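Local coordinates for protein sulfoquinovosidase (Escherichia coli, PDB 5AEG) that hydrolyses sulfoquinovosyl diacylglycerides and simple sulfoquinovosides such as sulfoquinovosyl glycerol, releasing sulfoquinovose that the bacterium degrades by sulfoglycolysis, at residues F386-K391 against L441-K446; I450-R455 against K463-M468. All coordinates share one frame; numbering follows the deposited sequence.

Contact 1. Residues F386-K391 against L441-K446; sequences FKEVIK and LEETGK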
# COMPACT_ATOMS: atom_id res chain seq x y z
N PHE A 386 8.43 -8.72 20.83
CA PHE A 386 8.29 -7.43 20.17
C PHE A 386 6.86 -6.93 20.27
O PHE A 386 6.62 -5.75 20.44
CB PHE A 386 8.78 -7.53 18.72
CG PHE A 386 9.33 -6.25 18.19
CD1 PHE A 386 10.31 -5.58 18.87
CD2 PHE A 386 8.84 -5.68 17.03
CE1 PHE A 386 10.88 -4.43 18.36
CE2 PHE A 386 9.34 -4.48 16.56
CZ PHE A 386 10.37 -3.85 17.18
N LYS A 387 5.88 -7.82 20.18
CA LYS A 387 4.52 -7.45 20.49
C LYS A 387 4.38 -6.86 21.92
O LYS A 387 3.63 -5.93 22.15
CB LYS A 387 3.62 -8.64 20.22
CG LYS A 387 2.17 -8.44 20.66
CD LYS A 387 1.23 -9.25 19.79
CE LYS A 387 1.53 -10.74 19.62
NZ LYS A 387 1.44 -11.45 20.90
N GLU A 388 5.12 -7.39 22.91
CA GLU A 388 5.10 -6.81 24.27
C GLU A 388 5.75 -5.49 24.35
O GLU A 388 5.32 -4.62 25.13
CB GLU A 388 5.75 -7.76 25.35
CG GLU A 388 4.92 -9.03 25.55
CD GLU A 388 3.49 -8.82 26.04
OE1 GLU A 388 3.35 -7.99 26.98
OE2 GLU A 388 2.51 -9.46 25.50
N VAL A 389 6.78 -5.30 23.56
CA VAL A 389 7.36 -3.98 23.43
C VAL A 389 6.27 -2.99 23.01
O VAL A 389 6.17 -1.92 23.61
CB VAL A 389 8.54 -3.94 22.44
CG1 VAL A 389 8.93 -2.52 22.09
CG2 VAL A 389 9.77 -4.65 23.01
N ILE A 390 5.49 -3.33 21.99
CA ILE A 390 4.42 -2.46 21.54
C ILE A 390 3.45 -2.23 22.67
O ILE A 390 3.07 -1.09 22.95
CB ILE A 390 3.69 -2.99 20.24
CG1 ILE A 390 4.63 -2.96 19.02
CG2 ILE A 390 2.52 -2.07 19.87
CD1 ILE A 390 4.20 -3.85 17.85
N LYS A 391 3.03 -3.31 23.34
CA LYS A 391 2.00 -3.19 24.38
C LYS A 391 2.44 -2.36 25.57
O LYS A 391 1.71 -1.52 26.03
CB LYS A 391 1.51 -4.56 24.84
CG LYS A 391 0.63 -5.19 23.79
CD LYS A 391 0.60 -6.70 23.86
CE LYS A 391 0.14 -7.22 25.18
NZ LYS A 391 0.04 -8.72 24.98
N LEU A 441 -2.89 -4.77 19.46
CA LEU A 441 -4.18 -4.16 19.70
C LEU A 441 -5.25 -5.21 20.09
O LEU A 441 -6.09 -4.97 20.97
CB LEU A 441 -4.76 -3.38 18.49
CG LEU A 441 -4.23 -1.94 18.21
CD1 LEU A 441 -2.77 -1.87 18.16
CD2 LEU A 441 -4.86 -1.43 16.91
N GLU A 442 -5.26 -6.30 19.37
CA GLU A 442 -6.27 -7.35 19.66
C GLU A 442 -6.14 -7.78 21.16
O GLU A 442 -7.11 -7.82 21.87
CB GLU A 442 -6.07 -8.53 18.75
CG GLU A 442 -7.25 -9.45 18.65
CD GLU A 442 -6.93 -10.68 17.79
OE1 GLU A 442 -5.73 -10.99 17.51
OE2 GLU A 442 -7.89 -11.32 17.32
N GLU A 443 -4.91 -8.03 21.59
CA GLU A 443 -4.65 -8.51 22.92
C GLU A 443 -4.91 -7.49 24.02
O GLU A 443 -5.06 -7.90 25.12
CB GLU A 443 -3.24 -9.09 23.03
CG GLU A 443 -3.13 -10.34 22.18
CD GLU A 443 -1.75 -10.87 22.03
OE1 GLU A 443 -0.83 -10.38 22.68
OE2 GLU A 443 -1.57 -11.78 21.20
N THR A 444 -5.02 -6.19 23.73
CA THR A 444 -5.24 -5.15 24.74
C THR A 444 -6.63 -4.59 24.63
O THR A 444 -7.00 -3.68 25.33
CB THR A 444 -4.26 -3.98 24.59
OG1 THR A 444 -4.22 -3.56 23.22
CG2 THR A 444 -2.87 -4.34 25.05
N GLY A 445 -7.42 -5.15 23.74
CA GLY A 445 -8.78 -4.67 23.51
C GLY A 445 -8.83 -3.33 22.81
O GLY A 445 -9.74 -2.57 23.06
N LYS A 446 -7.85 -3.03 21.93
CA LYS A 446 -7.84 -1.69 21.39
C LYS A 446 -8.18 -1.57 19.90
O LYS A 446 -8.05 -0.49 19.32
CB LYS A 446 -6.48 -1.05 21.72
CG LYS A 446 -6.19 -0.82 23.23
CD LYS A 446 -7.13 0.15 23.88
CE LYS A 446 -6.74 0.36 25.33
NZ LYS A 446 -7.15 1.70 25.70

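Contact 2. Residues I450-R455 against K463-M468; sequences ILFFMR and KYSTMM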
# COMPACT_ATOMS: atom_id res chain seq x y z
N ILE A 450 -7.33 2.38 18.84
CA ILE A 450 -5.99 2.77 18.42
C ILE A 450 -5.84 2.57 16.92
O ILE A 450 -6.32 1.58 16.36
CB ILE A 450 -4.92 1.95 19.22
CG1 ILE A 450 -4.94 2.44 20.68
CG2 ILE A 450 -3.51 2.02 18.65
CD1 ILE A 450 -4.09 1.58 21.63
N LEU A 451 -5.14 3.50 16.28
CA LEU A 451 -4.93 3.44 14.80
C LEU A 451 -3.43 3.45 14.46
O LEU A 451 -2.72 4.46 14.73
CB LEU A 451 -5.72 4.60 14.11
CG LEU A 451 -5.55 4.33 12.60
CD1 LEU A 451 -6.45 3.31 11.96
CD2 LEU A 451 -4.82 5.34 11.75
N PHE A 452 -2.94 2.37 13.90
CA PHE A 452 -1.59 2.36 13.33
C PHE A 452 -1.66 2.41 11.80
O PHE A 452 -2.65 1.99 11.16
CB PHE A 452 -0.71 1.20 13.83
CG PHE A 452 -1.16 -0.12 13.47
CD1 PHE A 452 -0.73 -0.73 12.28
CD2 PHE A 452 -1.96 -0.82 14.34
CE1 PHE A 452 -1.15 -2.03 11.98
CE2 PHE A 452 -2.41 -2.07 14.02
CZ PHE A 452 -2.00 -2.69 12.87
N PHE A 453 -0.61 2.92 11.22
CA PHE A 453 -0.58 3.06 9.79
C PHE A 453 0.75 2.57 9.26
O PHE A 453 1.78 2.82 9.91
CB PHE A 453 -0.96 4.49 9.33
CG PHE A 453 -0.21 5.60 10.01
CD1 PHE A 453 -0.64 6.10 11.21
CD2 PHE A 453 0.87 6.20 9.37
CE1 PHE A 453 0.07 7.10 11.86
CE2 PHE A 453 1.57 7.25 9.98
CZ PHE A 453 1.15 7.69 11.22
N MET A 454 0.71 1.93 8.08
CA MET A 454 1.88 1.31 7.49
C MET A 454 2.09 1.73 6.09
O MET A 454 1.11 2.10 5.38
CB MET A 454 1.66 -0.27 7.48
CG MET A 454 1.40 -0.77 8.88
SD MET A 454 1.46 -2.57 8.99
CE MET A 454 3.21 -2.93 8.79
N ARG A 455 3.33 1.65 5.61
CA ARG A 455 3.53 1.76 4.18
C ARG A 455 3.72 0.43 3.47
O ARG A 455 3.17 0.22 2.44
CB ARG A 455 4.65 2.73 3.79
CG ARG A 455 6.08 2.44 4.20
CD ARG A 455 7.02 3.58 3.72
NE ARG A 455 8.26 3.40 4.50
CZ ARG A 455 9.42 2.83 4.13
NH1 ARG A 455 9.68 2.44 2.93
NH2 ARG A 455 10.36 2.63 5.02
N LYS A 463 -6.27 -7.75 6.33
CA LYS A 463 -6.84 -8.00 7.70
C LYS A 463 -6.03 -7.20 8.77
O LYS A 463 -6.59 -6.61 9.70
CB LYS A 463 -6.71 -9.50 8.07
CG LYS A 463 -7.31 -9.85 9.46
CD LYS A 463 -7.39 -11.37 9.56
CE LYS A 463 -7.74 -11.94 10.94
NZ LYS A 463 -8.57 -11.01 11.73
N TYR A 464 -4.71 -7.25 8.64
CA TYR A 464 -3.86 -6.84 9.73
C TYR A 464 -3.44 -5.37 9.76
O TYR A 464 -3.12 -4.91 10.84
CB TYR A 464 -2.60 -7.72 9.76
CG TYR A 464 -2.92 -9.19 10.03
CD1 TYR A 464 -3.74 -9.56 11.10
CD2 TYR A 464 -2.46 -10.17 9.17
CE1 TYR A 464 -4.04 -10.91 11.35
CE2 TYR A 464 -2.77 -11.51 9.40
CZ TYR A 464 -3.55 -11.86 10.49
OH TYR A 464 -3.83 -13.17 10.68
N SER A 465 -3.45 -4.63 8.64
CA SER A 465 -3.03 -3.19 8.71
C SER A 465 -4.31 -2.37 8.83
O SER A 465 -5.18 -2.37 7.93
CB SER A 465 -2.24 -2.73 7.51
OG SER A 465 -1.95 -1.36 7.64
N THR A 466 -4.45 -1.62 9.91
CA THR A 466 -5.61 -0.85 10.11
C THR A 466 -5.69 0.41 9.20
O THR A 466 -6.77 1.02 9.09
CB THR A 466 -5.68 -0.37 11.59
OG1 THR A 466 -4.37 0.10 12.03
CG2 THR A 466 -6.08 -1.59 12.53
N MET A 467 -4.58 0.79 8.59
CA MET A 467 -4.56 1.95 7.66
C MET A 467 -3.31 1.90 6.87
O MET A 467 -2.21 1.69 7.46
CB MET A 467 -4.60 3.25 8.47
CG MET A 467 -4.32 4.49 7.66
SD MET A 467 -5.54 4.99 6.42
CE MET A 467 -6.82 5.61 7.54
N MET A 468 -3.42 2.06 5.54
CA MET A 468 -2.25 2.22 4.72
C MET A 468 -1.96 3.72 4.54
O MET A 468 -2.86 4.55 4.46
CB MET A 468 -2.35 1.52 3.35
CG MET A 468 -2.74 0.08 3.39
SD MET A 468 -1.68 -0.93 4.39
CE MET A 468 -0.06 -0.63 3.80

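Contact 1. Residues F386-K391 against L441-K446
Two lysines of 386-391, Lys-387 and Lys-391, reach across to the carboxylate of Glu-443. Lys-387 NZ sits in the fork of that carboxylate, 3.1 Å from Glu-443 OE1 and 3.0 Å from Glu-443 OE2. It meets both oxygens on their syn side, 16° and 17° out of the carboxylate plane. The Lys-387 chain bends at both chi3 and chi4, and this curls its ammonium group round to the fork. Lys-391 NZ uses the anti lone pair of Glu-443 OE1, at 3.0 Å. OE1 therefore accepts from two ammonium groups, which should hold the carboxylate against rotation. Each lysine chain crosses the Glu-443 side chain at about a right angle.

A second acid joins from the first helix. Lys-391 NZ bonds Glu-388 OE2 at 2.6 Å, one turn earlier, so the four residues form a salt-bridge network. Glu-388 OE2 and Glu-443 OE1 lie 4.5 Å apart. The ammonium group of Lys-391 bonds to both and probably offsets their repulsion.

The network joins helix 380-395 to the end of helix 422-444 on the outside of the TIM barrel of this family 31 glycoside hydrolase. The second helix stops here in a Schellman motif. Gly-445 has positive phi, and Lys-446 N bonds back to Leu-441 O at 2.8 Å. Leu-441 O also accepts from Thr-444 N.

Apolar contact is slight. Thr-444 CG2 touches Lys-391 CG at 3.8 Å, the two side chains sliding past each other in opposite directions. Thr-444 OG1 turns back to Ala-440 O in its own helix. Deeper in, Ile-390 and Leu-441 both pack on Trp-402 of strand 401-404.

Contact 2. Residues I450-R455 against K463-M468
Thr-466 meets Phe-452 with its hydroxyl. OG1 donates its proton to Phe-452 O at 2.7 Å, tilted 21° from the carbonyl plane. The same oxygen merely rests over the centre of the Phe-452 ring, 3.3 Å above its plane. Phe-452 adopts chi1 64°, with CG between its backbone N and carbonyl carbon, and this folds the ring back beneath the hydroxyl. At the ring edge, Phe-452 CZ lies 3.2 Å from Tyr-464 O, a buried carbonyl with no hydrogen-bond partner in the model.

Met-467 contributes backbone and side chain. Its O accepts from Met-454 N at 3.0 Å, in the carbonyl plane. The base of its side chain lies against the strand, with CB 3.9 Å from Leu-451 CD2 and CG 3.8 Å from Phe-453 CB. The rest leads away.

A single bridge pairs Met-454 with Met-468. Strand 451-454 belongs to the TIM barrel, with strand 401-404 beside it. Arg-455, just past the strand, forms salt bridges with the nucleophile Asp-405 and with Glu-408. The Thr-466 hydroxyl and Met-467 O thus each satisfy a polar backbone atom of the strand leading to Arg-455, in a buried and otherwise largely apolar contact.

From the N terminus, the chain runs along helix 380-395, through strand 401-404 and into helix 422-444. Contact 1 closes this loop of 49 residues, between the middle of helix 380-395 and the C-terminal end of helix 422-444. The chain then turns into strand 451-454. A short loop and helix 461-464 bring it back alongside, where contact 2 closes a loop of seven residues. The two loops follow in series, neither nesting nor crossing. Contact 1 ties two outer helices of the barrel, and contact 2 ties strand 451-454 to the loop that leads into strand 468-469. Their centres are 14 Å apart. Leu-441 joins them: its CD2 packs 3.4 Å from Ile-450 O and 3.8 Å from Phe-452 CE2.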